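Long-range contacts in amino acid ABC superfamily ATP binding cassette transporter, binding protein (Streptococcus pneumoniae, PDB 4H5G), which binds L-arginine in the cleft of a periplasmic binding protein type II fold and probably hands amino acids to an ABC transporter for uptake: residues Ser3-Ile8 and Ser208-Glu213; Gly39-Met44 and Gly226-Tyr231; Tyr99-Ser104 and Asp198-Ala203. All blocks are in the same frame, centred on the assembly; numbering follows the deposited sequence.

The three contacts illustrate how a two-lobed binding protein is held together by ties far apart in sequence. Contact 1 is peripheral, its centre about 24 Å from that of the chain, whereas contacts 2 and 3 lie about 13 and 8 Å from it. Helices 209-225 and 227-235 follow each other in the chain, yet contacts 1 and 2 do not touch; their centres are about 22 Å apart. Contacts 2 and 3, with centres about 13 Å apart, do meet, through the rings of Y228 and Y99. Both also approach the bound arginine: the side chain of N200 lies about 4 Å from it and that of D41 about 6 Å.

Contact 1. Residues Ser3-Ile8 and Ser208-Glu213; sequences SAVEAI and SDDLKE
D210 receives the backbone N-H of V5 at the start of helix 4-11, an instance of a carboxylate from one helix meeting the N-terminal turn of another. In this type II periplasmic binding protein fold the contact joins the first helix of the chain to helix 209-225, and the short segments run at 75° to each other. The polar part centres on D210 OD2, which lies 2.9 Å from V5 N. The bond is nearly straight at the hydrogen, 172°, but the donor comes from above the carboxylate plane. A chi1 of 60° tucks CG over the main chain and turns the acid toward the neighbouring helix, where the partial positive charge of a helix start would be expected to favour its ionised form. S3 is the N-cap of that same helix, its OG accepting from E6 N. Water completes the polar part: one molecule donates to D210 OD2 at 2.6 Å and lies 2.8 Å from S3 OG. Apolar contact lies alongside. A4 CB sits 4.0 Å from L211 CB, and V5 CG2 is 4.3 Å from the same L211 CB. L52 of helix 40-52 touches both V5 and L211. Deeper in, the side chains of I8 and L211 cross at about a right angle, I8 CD1 meeting L211 CD2 at 3.6 Å.

Contact 2. Residues Gly39-Met44 and Gly226-Tyr231; sequences GADIDM and GTYQSY
Y231 lays its ring against D43 and Y228 reaches D41, so that two tyrosines one helical turn apart grip a single helix start. The contact packs helix 227-235, close to the C-terminus of this type II periplasmic binding protein fold, against the first turn of helix 40-52; the short segments cross at 134°. In the first shell, D43 CB stands over the centre of the Y231 ring, 3.4 Å from the centroid and 5° off the normal, a CH-pi contact. The opposite face of that ring is met by the carbonyl O of T227, off toward the ring's margin. A40 CB sits between the two tyrosines, 3.6 Å from Y231 CB and 3.5 Å from Y228 CZ. The hydroxyl of Y228 donates to D41 OD1 over 2.7 Å, reaching it from above the carboxylate plane. That reach follows from chi1 of -166°, which sets CG trans to the backbone N and sends the ring across to the other helix. M44 SD approaches the same ring obliquely, 4.1 Å from Y228 CE1, a Met-aromatic contact. Further out, D41 is positioned by G81 N, which donates to OD2, and Y98 OH adds a weak bond to OD1; the rings of Y98 and Y99 both meet that of Y228. M44 and Y231 also touch L222 of helix 209-225. A water bridges the helices beside D43, donating to D43 OD2 at 2.5 Å and to Y231 O at 2.8 Å.

Contact 3. Residues Tyr99-Ser104 and Asp198-Ala203; sequences YENKIS and DANAVA
N200 binds the carbonyl oxygen of Y99 twice, once through its backbone and once through its side chain, in a compact example of an asparagine fastening two antiparallel chain segments together. The backbone bond, N200 N to Y99 O at 2.8 Å, belongs to a single antiparallel bridge, a hydrogen-bonded pair. The second donor to the same oxygen, N200 ND2, sits 3.0 Å away, well above the carbonyl plane. ND2 also gives a bond to N101 OD1 at 2.8 Å; here the acceptor lies in the amide plane of N200, and the two amides are turned 32° from each other. In N101 a chi1 of 56° folds the side chain back above its own backbone, which brings OD1 round to N200, while its ND2 donates to K102 O at 2.9 Å and to D171 outside the contact. The Y99 ring leads away from this junction, with N200 ND2 near its plane at the edge, and its hydroxyl probably pairs with the side-chain amide of Q229 in helix 227-235. A water accepting from N101 N makes a weak further link to D198 O.

Apolar contact is slight: A199 CB rests 3.7 Å from E100 CB, with the carbonyl oxygen of Y99 a close neighbour.

The contact joins the approach to strand 103-108 with the loop preceding strand 203-205. In type II binding proteins two connections run between the lobes, and these segments probably form them, consistent with a hinge. The side chain of N200 also comes within about 4 Å of the bound arginine. The two acceptors at ND2 are consistent with the NH2 end of this amide facing Y99 and N101, and probably limit its rotation.

Contact 1. Residues Ser3-Ile8 and Ser208-Glu213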
loop_
_atom_site.group_PDB
_atom_site.type_symbol
_atom_site.label_atom_id
_atom_site.label_comp_id
_atom_site.label_asym_id
_atom_site.label_seq_id
_atom_site.Cartn_x
_atom_site.Cartn_y
_atom_site.Cartn_z
ATOM N N SER A 3 0.969 -23.412 16.223
ATOM C CA SER A 3 1.297 -23.664 14.823
ATOM C C SER A 3 0.412 -22.862 13.874
ATOM O O SER A 3 -0.730 -23.247 13.604
ATOM C CB SER A 3 1.169 -25.158 14.511
ATOM O OG SER A 3 1.375 -25.390 13.129
ATOM N N ALA A 4 0.943 -21.757 13.364
ATOM C CA ALA A 4 0.191 -20.906 12.452
ATOM C C ALA A 4 -0.226 -21.682 11.199
ATOM O O ALA A 4 -1.383 -21.613 10.787
ATOM C CB ALA A 4 0.994 -19.657 12.088
ATOM N N VAL A 5 0.699 -22.424 10.593
ATOM C CA VAL A 5 0.355 -23.155 9.357
ATOM C C VAL A 5 -0.768 -24.182 9.588
ATOM O O VAL A 5 -1.738 -24.219 8.828
ATOM C CB VAL A 5 1.597 -23.790 8.667
ATOM C CG1 VAL A 5 1.179 -24.760 7.563
ATOM C CG2 VAL A 5 2.513 -22.691 8.090
ATOM N N GLU A 6 -0.655 -24.988 10.642
ATOM C CA GLU A 6 -1.691 -25.989 10.928
ATOM C C GLU A 6 -3.031 -25.330 11.259
ATOM O O GLU A 6 -4.098 -25.849 10.901
ATOM C CB GLU A 6 -1.271 -26.908 12.086
ATOM C CG GLU A 6 -0.032 -27.740 11.820
ATOM C CD GLU A 6 -0.345 -29.185 11.448
ATOM O OE1 GLU A 6 -1.511 -29.481 11.101
ATOM O OE2 GLU A 6 0.581 -30.025 11.514
ATOM N N ALA A 7 -2.981 -24.197 11.959
ATOM C CA ALA A 7 -4.210 -23.497 12.359
ATOM C C ALA A 7 -4.915 -22.945 11.124
ATOM O O ALA A 7 -6.140 -23.003 11.016
ATOM C CB ALA A 7 -3.907 -22.385 13.344
ATOM N N ILE A 8 -4.132 -22.406 10.195
ATOM C CA ILE A 8 -4.683 -21.898 8.933
ATOM C C ILE A 8 -5.303 -23.042 8.121
ATOM O O ILE A 8 -6.423 -22.929 7.601
ATOM C CB ILE A 8 -3.606 -21.122 8.120
ATOM C CG1 ILE A 8 -3.402 -19.732 8.743
ATOM C CG2 ILE A 8 -4.022 -20.998 6.649
ATOM C CD1 ILE A 8 -2.054 -19.072 8.401
ATOM N N SER A 208 5.926 -16.246 14.154
ATOM C CA SER A 208 5.162 -16.968 13.147
ATOM C C SER A 208 6.116 -17.502 12.084
ATOM O O SER A 208 5.821 -17.427 10.883
ATOM C CB SER A 208 4.116 -16.050 12.501
ATOM O OG SER A 208 3.252 -15.473 13.467
ATOM N N ASP A 209 7.261 -18.027 12.518
ATOM C CA ASP A 209 8.317 -18.425 11.573
ATOM C C ASP A 209 7.890 -19.457 10.546
ATOM O O ASP A 209 8.346 -19.421 9.397
ATOM C CB ASP A 209 9.554 -18.943 12.317
ATOM C CG ASP A 209 10.281 -17.847 13.090
ATOM O OD1 ASP A 209 9.940 -16.663 12.916
ATOM O OD2 ASP A 209 11.202 -18.180 13.864
ATOM N N ASP A 210 7.021 -20.381 10.946
ATOM C CA ASP A 210 6.559 -21.397 10.005
ATOM C C ASP A 210 5.765 -20.771 8.851
ATOM O O ASP A 210 5.993 -21.082 7.673
ATOM C CB ASP A 210 5.744 -22.491 10.721
ATOM C CG ASP A 210 4.502 -21.950 11.420
ATOM O OD1 ASP A 210 4.533 -20.801 11.923
ATOM O OD2 ASP A 210 3.494 -22.685 11.469
ATOM N N LEU A 211 4.849 -19.867 9.178
ATOM C CA LEU A 211 4.076 -19.186 8.134
ATOM C C LEU A 211 4.961 -18.233 7.337
ATOM O O LEU A 211 4.838 -18.134 6.117
ATOM C CB LEU A 211 2.879 -18.445 8.762
ATOM C CG LEU A 211 1.986 -17.633 7.822
ATOM C CD1 LEU A 211 1.388 -18.525 6.732
ATOM C CD2 LEU A 211 0.875 -16.933 8.612
ATOM N N LYS A 212 5.879 -17.549 8.011
ATOM C CA LYS A 212 6.803 -16.648 7.303
ATOM C C LYS A 212 7.602 -17.384 6.223
ATOM O O LYS A 212 7.819 -16.849 5.130
ATOM C CB LYS A 212 7.755 -15.941 8.286
ATOM C CG LYS A 212 8.814 -15.037 7.591
ATOM C CD LYS A 212 9.605 -14.177 8.591
ATOM C CE LYS A 212 11.047 -13.919 8.102
ATOM N NZ LYS A 212 11.127 -13.152 6.799
ATOM N N GLU A 213 8.022 -18.615 6.521
ATOM C CA GLU A 213 8.778 -19.416 5.546
ATOM C C GLU A 213 7.971 -19.663 4.286
ATOM O O GLU A 213 8.505 -19.613 3.165
ATOM C CB GLU A 213 9.226 -20.767 6.147
ATOM C CG GLU A 213 10.321 -20.652 7.209
ATOM C CD GLU A 213 10.959 -21.975 7.547
ATOM O OE1 GLU A 213 10.634 -22.993 6.883
ATOM O OE2 GLU A 213 11.795 -21.992 8.481
HETATM O O HOH W 1 3.775 -25.225 11.729
HETATM O O HOH W 2 3.483 -20.605 14.347
#

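Contact 2. Residues Gly39-Met44 and Gly226-Tyr231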
loop_
_atom_site.group_PDB
_atom_site.type_symbol
_atom_site.label_atom_id
_atom_site.label_comp_id
_atom_site.label_asym_id
_atom_site.label_seq_id
_atom_site.Cartn_x
_atom_site.Cartn_y
_atom_site.Cartn_z
ATOM N N GLY A 39 -6.024 -6.335 -7.305
ATOM C CA GLY A 39 -4.751 -5.632 -7.265
ATOM C C GLY A 39 -3.590 -6.587 -7.092
ATOM O O GLY A 39 -3.783 -7.781 -6.845
ATOM N N ALA A 40 -2.374 -6.066 -7.215
ATOM C CA ALA A 40 -1.197 -6.938 -7.181
ATOM C C ALA A 40 -1.038 -7.621 -5.820
ATOM O O ALA A 40 -0.624 -8.780 -5.748
ATOM C CB ALA A 40 0.067 -6.166 -7.571
ATOM N N ASP A 41 -1.366 -6.909 -4.746
ATOM C CA ASP A 41 -1.288 -7.497 -3.399
ATOM C C ASP A 41 -2.288 -8.633 -3.230
ATOM O O ASP A 41 -2.030 -9.604 -2.505
ATOM C CB ASP A 41 -1.575 -6.445 -2.320
ATOM C CG ASP A 41 -0.335 -5.668 -1.886
ATOM O OD1 ASP A 41 0.793 -6.007 -2.295
ATOM O OD2 ASP A 41 -0.498 -4.715 -1.090
ATOM N N ILE A 42 -3.430 -8.505 -3.895
ATOM C CA ILE A 42 -4.468 -9.531 -3.824
ATOM C C ILE A 42 -4.034 -10.763 -4.613
ATOM O O ILE A 42 -4.229 -11.894 -4.163
ATOM C CB ILE A 42 -5.822 -9.010 -4.346
ATOM C CG1 ILE A 42 -6.195 -7.684 -3.667
ATOM C CG2 ILE A 42 -6.924 -10.066 -4.164
ATOM C CD1 ILE A 42 -6.096 -7.704 -2.145
ATOM N N ASP A 43 -3.425 -10.554 -5.775
ATOM C CA ASP A 43 -2.920 -11.678 -6.561
ATOM C C ASP A 43 -1.845 -12.408 -5.775
ATOM O O ASP A 43 -1.763 -13.637 -5.800
ATOM C CB ASP A 43 -2.344 -11.204 -7.910
ATOM C CG ASP A 43 -3.408 -10.659 -8.858
ATOM O OD1 ASP A 43 -4.602 -10.946 -8.675
ATOM O OD2 ASP A 43 -3.030 -9.953 -9.812
ATOM N N MET A 44 -1.006 -11.649 -5.083
ATOM C CA MET A 44 0.047 -12.266 -4.265
ATOM C C MET A 44 -0.575 -13.016 -3.089
ATOM O O MET A 44 -0.178 -14.136 -2.782
ATOM C CB MET A 44 1.026 -11.213 -3.743
ATOM C CG MET A 44 2.098 -11.795 -2.821
ATOM S SD MET A 44 3.265 -10.545 -2.267
ATOM C CE MET A 44 2.139 -9.442 -1.405
ATOM N N GLY A 226 9.522 -12.460 -12.076
ATOM C CA GLY A 226 9.048 -11.128 -12.435
ATOM C C GLY A 226 7.547 -10.958 -12.268
ATOM O O GLY A 226 6.947 -10.031 -12.814
ATOM N N THR A 227 6.940 -11.846 -11.490
ATOM C CA THR A 227 5.480 -11.951 -11.439
ATOM C C THR A 227 4.825 -10.789 -10.707
ATOM O O THR A 227 3.718 -10.364 -11.060
ATOM C CB THR A 227 5.056 -13.286 -10.786
ATOM O OG1 THR A 227 5.739 -14.362 -11.449
ATOM C CG2 THR A 227 3.551 -13.510 -10.929
ATOM N N TYR A 228 5.474 -10.279 -9.666
ATOM C CA TYR A 228 4.841 -9.183 -8.932
ATOM C C TYR A 228 4.771 -7.944 -9.834
ATOM O O TYR A 228 3.732 -7.275 -9.907
ATOM C CB TYR A 228 5.497 -8.878 -7.570
ATOM C CG TYR A 228 4.570 -7.991 -6.755
ATOM C CD1 TYR A 228 3.582 -8.541 -5.953
ATOM C CD2 TYR A 228 4.625 -6.611 -6.871
ATOM C CE1 TYR A 228 2.697 -7.729 -5.242
ATOM C CE2 TYR A 228 3.747 -5.788 -6.169
ATOM C CZ TYR A 228 2.787 -6.354 -5.362
ATOM O OH TYR A 228 1.916 -5.524 -4.675
ATOM N N GLN A 229 5.858 -7.667 -10.551
ATOM C CA GLN A 229 5.842 -6.611 -11.573
ATOM C C GLN A 229 4.722 -6.859 -12.579
ATOM O O GLN A 229 3.984 -5.946 -12.926
ATOM C CB GLN A 229 7.198 -6.526 -12.293
ATOM C CG GLN A 229 7.284 -5.448 -13.388
ATOM C CD GLN A 229 7.159 -4.032 -12.857
ATOM O OE1 GLN A 229 6.615 -3.141 -13.535
ATOM N NE2 GLN A 229 7.670 -3.803 -11.651
ATOM N N SER A 230 4.583 -8.099 -13.036
ATOM C CA SER A 230 3.513 -8.416 -13.990
ATOM C C SER A 230 2.116 -8.187 -13.395
ATOM O O SER A 230 1.200 -7.719 -14.088
ATOM C CB SER A 230 3.659 -9.846 -14.511
ATOM O OG SER A 230 4.803 -9.970 -15.339
ATOM N N TYR A 231 1.954 -8.534 -12.125
ATOM C CA TYR A 231 0.677 -8.305 -11.425
ATOM C C TYR A 231 0.342 -6.821 -11.381
ATOM O O TYR A 231 -0.813 -6.435 -11.553
ATOM C CB TYR A 231 0.757 -8.779 -9.965
ATOM C CG TYR A 231 0.733 -10.271 -9.686
ATOM C CD1 TYR A 231 0.280 -11.193 -10.619
ATOM C CD2 TYR A 231 1.147 -10.745 -8.440
ATOM C CE1 TYR A 231 0.256 -12.565 -10.311
ATOM C CE2 TYR A 231 1.121 -12.091 -8.132
ATOM C CZ TYR A 231 0.680 -12.992 -9.063
ATOM O OH TYR A 231 0.675 -14.334 -8.719
HETATM O O HOH W 3 -2.524 -15.456 -7.957
HETATM O O HOH W 4 -3.142 -7.534 -10.391
#

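Contact 3. Residues Tyr99-Ser104 and Asp198-Ala203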
loop_
_atom_site.group_PDB
_atom_site.type_symbol
_atom_site.label_atom_id
_atom_site.label_comp_id
_atom_site.label_asym_id
_atom_site.label_seq_id
_atom_site.Cartn_x
_atom_site.Cartn_y
_atom_site.Cartn_z
ATOM N N TYR A 99 8.197 -5.976 -3.104
ATOM C CA TYR A 99 8.343 -4.875 -4.061
ATOM C C TYR A 99 8.902 -3.635 -3.375
ATOM O O TYR A 99 8.516 -3.309 -2.255
ATOM C CB TYR A 99 6.990 -4.522 -4.695
ATOM C CG TYR A 99 7.116 -3.792 -6.020
ATOM C CD1 TYR A 99 7.617 -4.437 -7.141
ATOM C CD2 TYR A 99 6.736 -2.464 -6.152
ATOM C CE1 TYR A 99 7.741 -3.785 -8.361
ATOM C CE2 TYR A 99 6.861 -1.805 -7.369
ATOM C CZ TYR A 99 7.363 -2.474 -8.465
ATOM O OH TYR A 99 7.481 -1.831 -9.684
ATOM N N GLU A 100 9.791 -2.940 -4.073
ATOM C CA GLU A 100 10.388 -1.719 -3.550
ATOM C C GLU A 100 10.126 -0.585 -4.534
ATOM O O GLU A 100 10.344 -0.725 -5.736
ATOM C CB GLU A 100 11.890 -1.902 -3.334
ATOM C CG GLU A 100 12.596 -0.624 -2.920
ATOM C CD GLU A 100 14.052 -0.851 -2.564
ATOM O OE1 GLU A 100 14.466 -2.022 -2.453
ATOM O OE2 GLU A 100 14.775 0.146 -2.395
ATOM N N ASN A 101 9.637 0.538 -4.019
ATOM C CA ASN A 101 9.337 1.688 -4.872
ATOM C C ASN A 101 9.621 3.010 -4.169
ATOM O O ASN A 101 9.918 3.037 -2.969
ATOM C CB ASN A 101 7.885 1.630 -5.361
ATOM C CG ASN A 101 6.898 1.541 -4.233
ATOM O OD1 ASN A 101 6.349 0.470 -3.947
ATOM N ND2 ASN A 101 6.668 2.668 -3.565
ATOM N N LYS A 102 9.536 4.098 -4.926
ATOM C CA LYS A 102 9.767 5.438 -4.405
ATOM C C LYS A 102 8.480 6.027 -3.866
ATOM O O LYS A 102 7.413 5.423 -3.971
ATOM C CB LYS A 102 10.294 6.348 -5.513
ATOM C CG LYS A 102 11.563 5.840 -6.162
ATOM C CD LYS A 102 12.677 5.753 -5.146
ATOM C CE LYS A 102 13.971 5.311 -5.801
ATOM N NZ LYS A 102 14.289 6.169 -6.975
ATOM N N ILE A 103 8.590 7.216 -3.280
ATOM C CA ILE A 103 7.433 7.920 -2.752
ATOM C C ILE A 103 7.350 9.277 -3.455
ATOM O O ILE A 103 8.364 9.948 -3.650
ATOM C CB ILE A 103 7.537 8.057 -1.226
ATOM C CG1 ILE A 103 7.767 6.663 -0.626
ATOM C CG2 ILE A 103 6.298 8.742 -0.667
ATOM C CD1 ILE A 103 7.947 6.612 0.860
ATOM N N SER A 104 6.138 9.651 -3.855
ATOM C CA SER A 104 5.925 10.796 -4.730
ATOM C C SER A 104 4.788 11.680 -4.273
ATOM O O SER A 104 3.997 11.302 -3.405
ATOM C CB SER A 104 5.589 10.302 -6.139
ATOM O OG SER A 104 6.575 9.427 -6.627
ATOM N N ASP A 198 13.414 -0.155 3.490
ATOM C CA ASP A 198 11.963 0.019 3.538
ATOM C C ASP A 198 11.290 -0.172 2.186
ATOM O O ASP A 198 11.029 0.770 1.433
ATOM C CB ASP A 198 11.585 1.329 4.227
ATOM C CG ASP A 198 12.159 1.415 5.624
ATOM O OD1 ASP A 198 13.157 0.712 5.882
ATOM O OD2 ASP A 198 11.620 2.160 6.466
ATOM N N ALA A 199 11.055 -1.444 1.905
ATOM C CA ALA A 199 10.337 -1.914 0.745
ATOM C C ALA A 199 9.015 -2.431 1.281
ATOM O O ALA A 199 8.863 -2.575 2.499
ATOM C CB ALA A 199 11.121 -3.037 0.114
ATOM N N ASN A 200 8.068 -2.725 0.397
ATOM C CA ASN A 200 6.823 -3.374 0.798
ATOM C C ASN A 200 7.043 -4.821 1.220
ATOM O O ASN A 200 7.744 -5.560 0.550
ATOM C CB ASN A 200 5.838 -3.349 -0.370
ATOM C CG ASN A 200 5.569 -1.952 -0.845
ATOM O OD1 ASN A 200 4.912 -1.168 -0.148
ATOM N ND2 ASN A 200 6.105 -1.604 -2.015
ATOM N N ALA A 201 6.432 -5.230 2.328
ATOM C CA ALA A 201 6.504 -6.628 2.748
ATOM C C ALA A 201 5.191 -7.049 3.391
ATOM O O ALA A 201 4.362 -6.215 3.722
ATOM C CB ALA A 201 7.671 -6.833 3.703
ATOM N N VAL A 202 5.008 -8.349 3.557
ATOM C CA VAL A 202 3.811 -8.889 4.206
ATOM C C VAL A 202 4.088 -8.875 5.697
ATOM O O VAL A 202 5.141 -9.344 6.122
ATOM C CB VAL A 202 3.585 -10.342 3.749
ATOM C CG1 VAL A 202 2.451 -10.992 4.555
ATOM C CG2 VAL A 202 3.300 -10.405 2.225
ATOM N N ALA A 203 3.156 -8.346 6.494
ATOM C CA ALA A 203 3.318 -8.331 7.956
ATOM C C ALA A 203 2.686 -9.573 8.595
ATOM O O ALA A 203 1.623 -10.033 8.163
ATOM C CB ALA A 203 2.700 -7.054 8.548
HETATM O O HOH W 5 8.953 0.520 -1.180
#